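RV1873 (Mycobacterium tuberculosis, PDB 2JEK) is of unknown function, a conserved all-helical DUF1810 protein whose helices wind into a right-handed superhelix. Local coordinates at residues A[33-44]-A[97-108]; A[59-69]-A[110-118]. All coordinates share one frame; numbering follows the deposited sequence.

Contact 1 of 2, residues A[33-44]-A[97-108]; sequences KRGHWMWFVFPQ and FGPPDDLKLCSS. With GOL (glycerol), chain D.
Residues 33-44 run beside 97-108 in the same direction, with Lys33 level with Phe97, Met38 with Asp101 at the start of helix 101-115, and Gln44 with Ser108, where the CA atoms come to 4.5 Å. Lys33 stretches past the Phe97 ring and bends only at its last torsion (chi4 -75°), which brings NZ 2.7 Å from Asp101 OD2, above the carboxylate plane. This salt bridge is backed by a second bond from NZ to Gly35 O, nearly in line with that carbonyl, so the ammonium group is tethered to both segments. Met38 runs antiparallel to the Asp101 and Lys104 side chains, its CG against Asp101 OD1 and Lys104 CD. Its SD lies 4.8 Å from the centroid of the Phe97 ring, an oblique Met-aromatic contact, and its CE ends 3.7 Å from Leu105 CB. Phe42 takes Leu105 CD1 over one face, the methyl 3.6 Å from the ring centroid in a CH-pi contact, while its CE2 meets Phe97 CZ; Leu78, Cys81 and Thr82 of helix 74-87 pack on the same phenyl group. The hydroxyl of Ser108, swung away from its own amide nitrogen (chi1 -176°), is turned toward 33-44, where OG donates to Pro43 O at 2.8 Å from above the carbonyl plane. Gln44 lays its amide along Lys104, NE2 3.4 Å from Lys104 CA, and two waters extend the link: one joins NE2 to Ser107 OG, the other OE1 to Lys104 NZ. Glycerol, probably from the crystallisation liquor, takes a weak bond from Trp39 NE1 through O3; its O2 approaches Lys104 NZ too closely for the details to be trusted. A loop with one short helical turn thus packs along a long helix of the DUF1810 all-helical fold, largely apolar inside but with the Ser108-Pro43 bond buried there.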
# COMPACT_ATOMS: atom_id res chain seq x y z
N LYS A 33 -6.26 -0.67 12.11
CA LYS A 33 -7.11 -1.12 11.01
C LYS A 33 -8.19 -2.07 11.50
O LYS A 33 -7.92 -3.03 12.25
CB LYS A 33 -6.27 -1.79 9.92
CG LYS A 33 -7.11 -2.54 8.87
CD LYS A 33 -6.26 -3.02 7.69
CE LYS A 33 -7.11 -3.62 6.59
NZ LYS A 33 -7.61 -4.99 6.93
N ARG A 34 -9.42 -1.81 11.06
CA ARG A 34 -10.58 -2.64 11.42
C ARG A 34 -11.33 -3.19 10.21
O ARG A 34 -11.90 -4.28 10.26
CB ARG A 34 -11.55 -1.84 12.29
CG ARG A 34 -10.96 -1.23 13.54
CD ARG A 34 -12.01 -0.45 14.31
NE ARG A 34 -11.45 0.29 15.44
CZ ARG A 34 -11.60 -0.04 16.72
NH1 ARG A 34 -12.30 -1.12 17.07
NH2 ARG A 34 -11.05 0.72 17.65
N GLY A 35 -11.37 -2.42 9.12
CA GLY A 35 -12.19 -2.75 7.96
C GLY A 35 -11.52 -3.65 6.94
O GLY A 35 -10.33 -3.96 7.05
N HIS A 36 -12.31 -4.05 5.93
CA HIS A 36 -11.88 -4.98 4.90
C HIS A 36 -11.50 -4.21 3.65
O HIS A 36 -12.30 -4.09 2.71
CB HIS A 36 -13.01 -5.95 4.56
CG HIS A 36 -13.54 -6.70 5.74
ND1 HIS A 36 -12.72 -7.41 6.60
CD2 HIS A 36 -14.80 -6.86 6.20
CE1 HIS A 36 -13.46 -7.97 7.54
NE2 HIS A 36 -14.72 -7.65 7.32
N TRP A 37 -10.28 -3.68 3.63
CA TRP A 37 -9.90 -2.77 2.56
C TRP A 37 -8.42 -2.79 2.16
O TRP A 37 -8.02 -1.96 1.35
CB TRP A 37 -10.32 -1.34 2.89
CG TRP A 37 -10.05 -0.84 4.30
CD1 TRP A 37 -10.98 -0.58 5.28
CD2 TRP A 37 -8.77 -0.48 4.87
NE1 TRP A 37 -10.37 -0.10 6.41
CE2 TRP A 37 -9.01 -0.04 6.19
CE3 TRP A 37 -7.45 -0.51 4.40
CZ2 TRP A 37 -7.98 0.40 7.04
CZ3 TRP A 37 -6.43 -0.07 5.24
CH2 TRP A 37 -6.70 0.37 6.55
N MET A 38 -7.63 -3.71 2.69
CA MET A 38 -6.19 -3.63 2.44
C MET A 38 -5.82 -3.60 0.96
O MET A 38 -4.96 -2.82 0.54
CB MET A 38 -5.43 -4.76 3.14
CG MET A 38 -3.96 -4.46 3.34
SD MET A 38 -3.72 -3.12 4.51
CE MET A 38 -1.92 -3.06 4.55
N TRP A 39 -6.44 -4.46 0.16
CA TRP A 39 -6.03 -4.70 -1.22
C TRP A 39 -6.04 -3.45 -2.07
O TRP A 39 -5.23 -3.31 -2.99
CB TRP A 39 -6.88 -5.78 -1.90
CG TRP A 39 -7.33 -6.89 -1.00
CD1 TRP A 39 -6.72 -8.11 -0.82
CD2 TRP A 39 -8.49 -6.89 -0.17
NE1 TRP A 39 -7.44 -8.85 0.09
CE2 TRP A 39 -8.52 -8.13 0.50
CE3 TRP A 39 -9.51 -5.96 0.08
CZ2 TRP A 39 -9.54 -8.46 1.41
CZ3 TRP A 39 -10.51 -6.29 0.99
CH2 TRP A 39 -10.52 -7.53 1.64
N PHE A 40 -6.96 -2.54 -1.77
CA PHE A 40 -7.17 -1.38 -2.63
C PHE A 40 -6.85 -0.04 -1.95
O PHE A 40 -7.08 1.02 -2.52
CB PHE A 40 -8.58 -1.40 -3.27
CG PHE A 40 -9.70 -1.58 -2.29
CD1 PHE A 40 -10.14 -0.51 -1.50
CD2 PHE A 40 -10.33 -2.81 -2.15
CE1 PHE A 40 -11.18 -0.66 -0.60
CE2 PHE A 40 -11.39 -2.98 -1.26
CZ PHE A 40 -11.81 -1.89 -0.48
N VAL A 41 -6.29 -0.11 -0.74
CA VAL A 41 -5.77 1.06 -0.01
C VAL A 41 -4.23 1.06 0.00
O VAL A 41 -3.61 2.11 -0.20
CB VAL A 41 -6.33 1.11 1.44
CG1 VAL A 41 -5.63 2.20 2.29
CG2 VAL A 41 -7.83 1.36 1.41
N PHE A 42 -3.62 -0.11 0.23
CA PHE A 42 -2.18 -0.27 0.17
C PHE A 42 -1.89 -1.34 -0.86
O PHE A 42 -1.62 -2.50 -0.52
CB PHE A 42 -1.62 -0.66 1.55
CG PHE A 42 -1.60 0.46 2.54
CD1 PHE A 42 -0.71 1.52 2.40
CD2 PHE A 42 -2.46 0.44 3.63
CE1 PHE A 42 -0.67 2.55 3.34
CE2 PHE A 42 -2.41 1.48 4.58
CZ PHE A 42 -1.53 2.52 4.43
N PRO A 43 -1.97 -0.98 -2.15
CA PRO A 43 -1.88 -2.01 -3.17
C PRO A 43 -0.51 -2.66 -3.26
O PRO A 43 0.51 -2.03 -2.98
CB PRO A 43 -2.20 -1.25 -4.47
CG PRO A 43 -2.94 -0.01 -4.00
CD PRO A 43 -2.21 0.35 -2.75
N GLN A 44 -0.51 -3.93 -3.66
CA GLN A 44 0.71 -4.69 -3.83
C GLN A 44 0.72 -5.33 -5.22
O GLN A 44 -0.30 -5.38 -5.91
CB GLN A 44 0.83 -5.78 -2.76
CG GLN A 44 -0.22 -6.88 -2.88
CD GLN A 44 -0.11 -7.93 -1.81
OE1 GLN A 44 -0.46 -9.09 -2.02
NE2 GLN A 44 0.37 -7.53 -0.65
N PHE A 97 -1.78 -3.24 12.05
CA PHE A 97 -2.24 -4.11 10.97
C PHE A 97 -2.04 -5.55 11.40
O PHE A 97 -0.91 -6.05 11.37
CB PHE A 97 -1.42 -3.87 9.69
CG PHE A 97 -1.61 -2.52 9.09
CD1 PHE A 97 -2.60 -2.30 8.13
CD2 PHE A 97 -0.80 -1.47 9.47
CE1 PHE A 97 -2.77 -1.04 7.58
CE2 PHE A 97 -0.95 -0.23 8.92
CZ PHE A 97 -1.93 -0.00 7.98
N GLY A 98 -3.11 -6.23 11.77
CA GLY A 98 -2.98 -7.64 12.17
C GLY A 98 -2.49 -8.47 11.00
O GLY A 98 -2.86 -8.19 9.86
N PRO A 99 -1.64 -9.50 11.25
CA PRO A 99 -1.30 -10.39 10.14
C PRO A 99 -2.57 -10.90 9.45
O PRO A 99 -3.58 -11.12 10.13
CB PRO A 99 -0.56 -11.54 10.83
CG PRO A 99 0.03 -10.91 12.04
CD PRO A 99 -0.98 -9.90 12.50
N PRO A 100 -2.55 -11.07 8.12
CA PRO A 100 -1.40 -10.95 7.22
C PRO A 100 -1.23 -9.55 6.64
O PRO A 100 -0.43 -9.36 5.71
CB PRO A 100 -1.76 -11.94 6.11
CG PRO A 100 -3.25 -11.77 5.97
CD PRO A 100 -3.77 -11.45 7.37
N ASP A 101 -1.96 -8.57 7.17
CA ASP A 101 -1.90 -7.23 6.60
C ASP A 101 -0.56 -6.55 6.84
O ASP A 101 -0.21 -5.63 6.10
CB ASP A 101 -3.04 -6.36 7.14
CG ASP A 101 -4.38 -6.74 6.56
OD1 ASP A 101 -4.41 -7.31 5.45
OD2 ASP A 101 -5.39 -6.48 7.22
N ASP A 102 0.19 -6.98 7.84
CA ASP A 102 1.53 -6.44 8.06
C ASP A 102 2.43 -6.75 6.86
O ASP A 102 3.22 -5.89 6.40
CB ASP A 102 2.13 -6.93 9.39
CG ASP A 102 2.28 -8.45 9.46
OD1 ASP A 102 1.43 -9.18 8.91
OD2 ASP A 102 3.26 -8.92 10.07
N LEU A 103 2.30 -7.95 6.31
CA LEU A 103 3.09 -8.33 5.15
C LEU A 103 2.59 -7.61 3.90
O LEU A 103 3.39 -7.17 3.06
CB LEU A 103 3.04 -9.85 4.93
CG LEU A 103 3.50 -10.72 6.11
CD1 LEU A 103 3.48 -12.20 5.74
CD2 LEU A 103 4.87 -10.30 6.62
N LYS A 104 1.27 -7.46 3.79
CA LYS A 104 0.70 -6.71 2.68
C LYS A 104 1.24 -5.28 2.66
O LYS A 104 1.59 -4.76 1.59
CB LYS A 104 -0.83 -6.71 2.76
CG LYS A 104 -1.47 -8.04 2.38
CD LYS A 104 -2.99 -7.90 2.26
CE LYS A 104 -3.65 -9.21 1.85
NZ LYS A 104 -3.26 -9.62 0.48
N LEU A 105 1.33 -4.65 3.82
CA LEU A 105 1.83 -3.28 3.90
C LEU A 105 3.29 -3.23 3.49
O LEU A 105 3.70 -2.36 2.71
CB LEU A 105 1.67 -2.73 5.30
CG LEU A 105 2.13 -1.28 5.48
CD1 LEU A 105 1.39 -0.32 4.57
CD2 LEU A 105 1.94 -0.86 6.92
N CYS A 106 4.08 -4.17 3.99
CA CYS A 106 5.48 -4.23 3.57
C CYS A 106 5.60 -4.33 2.05
O CYS A 106 6.40 -3.63 1.42
CB CYS A 106 6.18 -5.40 4.26
SG CYS A 106 7.93 -5.45 3.90
N SER A 107 4.81 -5.22 1.44
CA SER A 107 4.83 -5.39 -0.01
C SER A 107 4.43 -4.11 -0.74
O SER A 107 5.03 -3.76 -1.76
CB SER A 107 3.90 -6.52 -0.43
OG SER A 107 4.30 -7.74 0.19
N SER A 108 3.41 -3.42 -0.22
CA SER A 108 2.95 -2.17 -0.82
C SER A 108 4.04 -1.10 -0.74
O SER A 108 4.36 -0.44 -1.73
CB SER A 108 1.67 -1.69 -0.13
OG SER A 108 1.17 -0.52 -0.76
C1 GOL D . -4.63 -13.68 -1.01
O1 GOL D . -3.69 -14.65 -0.60
C2 GOL D . -4.93 -12.77 0.17
O2 GOL D . -4.89 -11.43 -0.26
C3 GOL D . -6.33 -13.03 0.72
O3 GOL D . -6.74 -11.92 1.48
O HOH W 1 2.07 -9.61 0.63
O HOH W 2 -0.95 -11.13 0.01

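Contact 2 of 2, residues A[59-69]-A[110-118]; sequences ISSLEEAQAYL and TLFARATDA
Phe112 is wedged against Ala65, Tyr68 and Leu69 where the short segments of helices 62-69 and 110-115 pass 9.1 Å apart, axis to axis, at a crossing angle of -83°. With CG anti to its carbonyl carbon (chi1 -73°), the side chain leaves CB and carries the ring in among these three residues. Phe112 CD1 meets Leu69 CG at 3.6 Å, and the neighbouring methyl Leu69 CD1 lies at the ring edge, in its plane. One atom farther, Phe112 CE1 lies 3.5 Å from Ala65 O and also touches Ala65 CB. At the tip, CZ stands over one face of the Tyr68 ring, toward its rim; the Phe112 and Tyr68 ring planes are inclined at 52°. Leu78 of helix 74-87 and Phe122 of helix 120-129 also pack against Phe112.

Beside this ring, Ala115 is a small knob in a hole formed by Leu62, Ala65, Gln66 and Leu69, its CB 3.9 Å from Ala65 CB. Leu62 lays CD1 against Ala115 CA and CD2 near Arg114 O. Leu111 divides its methyls between Ala65 CB, met by CD1, and Ile59 CB, met by CD2. Gln66 NE2 donates to Ala115 O at 2.8 Å, the acceptor close to its amide plane. Ser61 is the N-cap of helix 62-69, its OG accepting from Glu64 N. Nearly perpendicular helices brought together at Ala65 and Ala115, with leucines and Phe112 around them, make this an orthogonal packing of the all-helical superhelix.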
# COMPACT_ATOMS: atom_id res chain seq x y z
N ILE A 59 -1.39 -4.80 -8.47
CA ILE A 59 -0.75 -3.88 -9.41
C ILE A 59 -0.00 -4.72 -10.44
O ILE A 59 0.75 -5.62 -10.07
CB ILE A 59 0.22 -2.93 -8.66
CG1 ILE A 59 -0.57 -2.06 -7.67
CG2 ILE A 59 1.06 -2.07 -9.63
CD1 ILE A 59 -1.35 -0.91 -8.30
N SER A 60 -0.22 -4.43 -11.73
CA SER A 60 0.30 -5.31 -12.78
C SER A 60 1.81 -5.20 -13.00
O SER A 60 2.46 -6.16 -13.40
CB SER A 60 -0.42 -5.04 -14.11
OG SER A 60 -0.17 -3.72 -14.57
N SER A 61 2.36 -4.02 -12.73
CA SER A 61 3.72 -3.70 -13.14
C SER A 61 4.21 -2.46 -12.42
O SER A 61 3.41 -1.71 -11.84
CB SER A 61 3.76 -3.44 -14.65
OG SER A 61 3.03 -2.27 -14.96
N LEU A 62 5.52 -2.20 -12.48
CA LEU A 62 6.03 -0.94 -11.96
C LEU A 62 5.38 0.28 -12.65
O LEU A 62 5.13 1.30 -12.01
CB LEU A 62 7.57 -0.85 -12.03
CG LEU A 62 8.17 0.22 -11.10
CD1 LEU A 62 8.06 -0.21 -9.64
CD2 LEU A 62 9.61 0.55 -11.48
N GLU A 63 5.12 0.16 -13.95
CA GLU A 63 4.51 1.25 -14.72
C GLU A 63 3.11 1.56 -14.19
O GLU A 63 2.72 2.73 -14.09
CB GLU A 63 4.46 0.92 -16.22
CG GLU A 63 5.81 0.95 -16.94
CD GLU A 63 6.70 -0.28 -16.68
OE1 GLU A 63 6.23 -1.32 -16.15
OE2 GLU A 63 7.90 -0.21 -17.03
N GLU A 64 2.35 0.52 -13.82
CA GLU A 64 1.05 0.77 -13.21
C GLU A 64 1.20 1.46 -11.84
O GLU A 64 0.44 2.37 -11.52
CB GLU A 64 0.21 -0.51 -13.09
CG GLU A 64 -1.14 -0.23 -12.43
CD GLU A 64 -2.11 -1.39 -12.42
OE1 GLU A 64 -1.82 -2.48 -12.97
OE2 GLU A 64 -3.20 -1.21 -11.85
N ALA A 65 2.19 1.04 -11.05
CA ALA A 65 2.44 1.70 -9.76
C ALA A 65 2.75 3.17 -9.96
O ALA A 65 2.30 4.04 -9.20
CB ALA A 65 3.57 1.00 -9.00
N GLN A 66 3.52 3.47 -11.01
CA GLN A 66 3.86 4.86 -11.31
C GLN A 66 2.64 5.67 -11.73
O GLN A 66 2.45 6.80 -11.28
CB GLN A 66 4.95 4.91 -12.38
CG GLN A 66 6.26 4.37 -11.86
CD GLN A 66 7.38 4.33 -12.87
OE1 GLN A 66 7.14 4.26 -14.08
NE2 GLN A 66 8.62 4.35 -12.37
N ALA A 67 1.79 5.05 -12.55
CA ALA A 67 0.51 5.69 -12.92
C ALA A 67 -0.39 5.92 -11.70
O ALA A 67 -1.08 6.94 -11.60
CB ALA A 67 -0.20 4.86 -13.96
N TYR A 68 -0.37 4.97 -10.77
CA TYR A 68 -1.15 5.07 -9.55
C TYR A 68 -0.73 6.30 -8.74
O TYR A 68 -1.56 7.10 -8.28
CB TYR A 68 -0.96 3.77 -8.75
CG TYR A 68 -1.86 3.60 -7.54
CD1 TYR A 68 -2.93 2.71 -7.56
CD2 TYR A 68 -1.62 4.34 -6.37
CE1 TYR A 68 -3.74 2.55 -6.45
CE2 TYR A 68 -2.44 4.18 -5.26
CZ TYR A 68 -3.50 3.30 -5.32
OH TYR A 68 -4.33 3.11 -4.24
N LEU A 69 0.59 6.47 -8.61
CA LEU A 69 1.13 7.62 -7.91
C LEU A 69 0.82 8.95 -8.59
O LEU A 69 0.64 9.96 -7.91
CB LEU A 69 2.64 7.48 -7.74
CG LEU A 69 3.08 6.39 -6.75
CD1 LEU A 69 4.59 6.30 -6.81
CD2 LEU A 69 2.63 6.71 -5.34
N THR A 110 7.24 -1.50 -0.37
CA THR A 110 8.39 -1.93 -1.17
C THR A 110 8.15 -1.57 -2.64
O THR A 110 9.03 -1.00 -3.30
CB THR A 110 8.63 -3.44 -1.02
OG1 THR A 110 8.94 -3.72 0.36
CG2 THR A 110 9.79 -3.92 -1.89
N LEU A 111 6.96 -1.89 -3.14
CA LEU A 111 6.60 -1.56 -4.51
C LEU A 111 6.66 -0.06 -4.79
O LEU A 111 7.33 0.37 -5.74
CB LEU A 111 5.18 -2.08 -4.80
CG LEU A 111 4.55 -1.63 -6.12
CD1 LEU A 111 5.36 -2.09 -7.32
CD2 LEU A 111 3.11 -2.13 -6.22
N PHE A 112 5.98 0.73 -3.97
CA PHE A 112 5.89 2.16 -4.26
C PHE A 112 7.22 2.88 -4.01
O PHE A 112 7.55 3.83 -4.72
CB PHE A 112 4.68 2.78 -3.56
CG PHE A 112 3.39 2.39 -4.21
CD1 PHE A 112 3.00 3.01 -5.40
CD2 PHE A 112 2.59 1.37 -3.69
CE1 PHE A 112 1.83 2.64 -6.05
CE2 PHE A 112 1.42 0.99 -4.34
CZ PHE A 112 1.03 1.62 -5.52
N ALA A 113 8.02 2.37 -3.08
CA ALA A 113 9.37 2.89 -2.91
C ALA A 113 10.25 2.68 -4.15
O ALA A 113 11.14 3.49 -4.42
CB ALA A 113 10.03 2.30 -1.68
N ARG A 114 10.01 1.60 -4.89
CA ARG A 114 10.77 1.31 -6.11
C ARG A 114 10.20 2.05 -7.31
O ARG A 114 10.87 2.21 -8.33
CB ARG A 114 10.82 -0.19 -6.37
CG ARG A 114 11.55 -1.03 -5.33
CD ARG A 114 13.07 -0.97 -5.43
NE ARG A 114 13.70 -1.81 -4.42
CZ ARG A 114 14.94 -2.30 -4.51
NH1 ARG A 114 15.69 -2.05 -5.57
NH2 ARG A 114 15.42 -3.06 -3.53
N ALA A 115 8.96 2.51 -7.19
CA ALA A 115 8.26 3.16 -8.29
C ALA A 115 8.71 4.60 -8.52
O ALA A 115 8.63 5.12 -9.64
CB ALA A 115 6.75 3.09 -8.08
N THR A 116 9.16 5.26 -7.46
CA THR A 116 9.59 6.65 -7.54
C THR A 116 10.74 6.91 -6.58
O THR A 116 10.82 6.29 -5.52
CB THR A 116 8.41 7.62 -7.24
OG1 THR A 116 8.88 8.96 -7.37
CG2 THR A 116 7.87 7.40 -5.82
N ASP A 117 11.63 7.84 -6.94
CA ASP A 117 12.67 8.28 -6.01
C ASP A 117 12.15 9.26 -4.96
O ASP A 117 12.79 9.47 -3.94
CB ASP A 117 13.87 8.87 -6.78
CG ASP A 117 14.65 7.81 -7.54
OD1 ASP A 117 14.45 6.60 -7.28
OD2 ASP A 117 15.46 8.19 -8.41
N ALA A 118 10.97 9.83 -5.21
CA ALA A 118 10.27 10.67 -4.24
C ALA A 118 9.48 9.78 -3.27
O ALA A 118 8.25 9.81 -3.20
CB ALA A 118 9.36 11.67 -4.94

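Both contacts use helix 101-115: contact 1 lies along its first half and contact 2 at its C-terminal end, their centres about 16 Å apart. Their segments alternate along the chain, and the two contacts also touch directly. Gln44 O and Ile59 N, 2.8 Å apart, probably form a hydrogen bond between the backbones. Pro43 lies at the junction: its O is 3.4 Å from Phe112 CE2 of contact 2, while its ring packs on Ile59 and Tyr68. With the function unknown, no active site can be assigned to either contact; the glycerol at contact 1, beside Lys104 and Trp39, marks none.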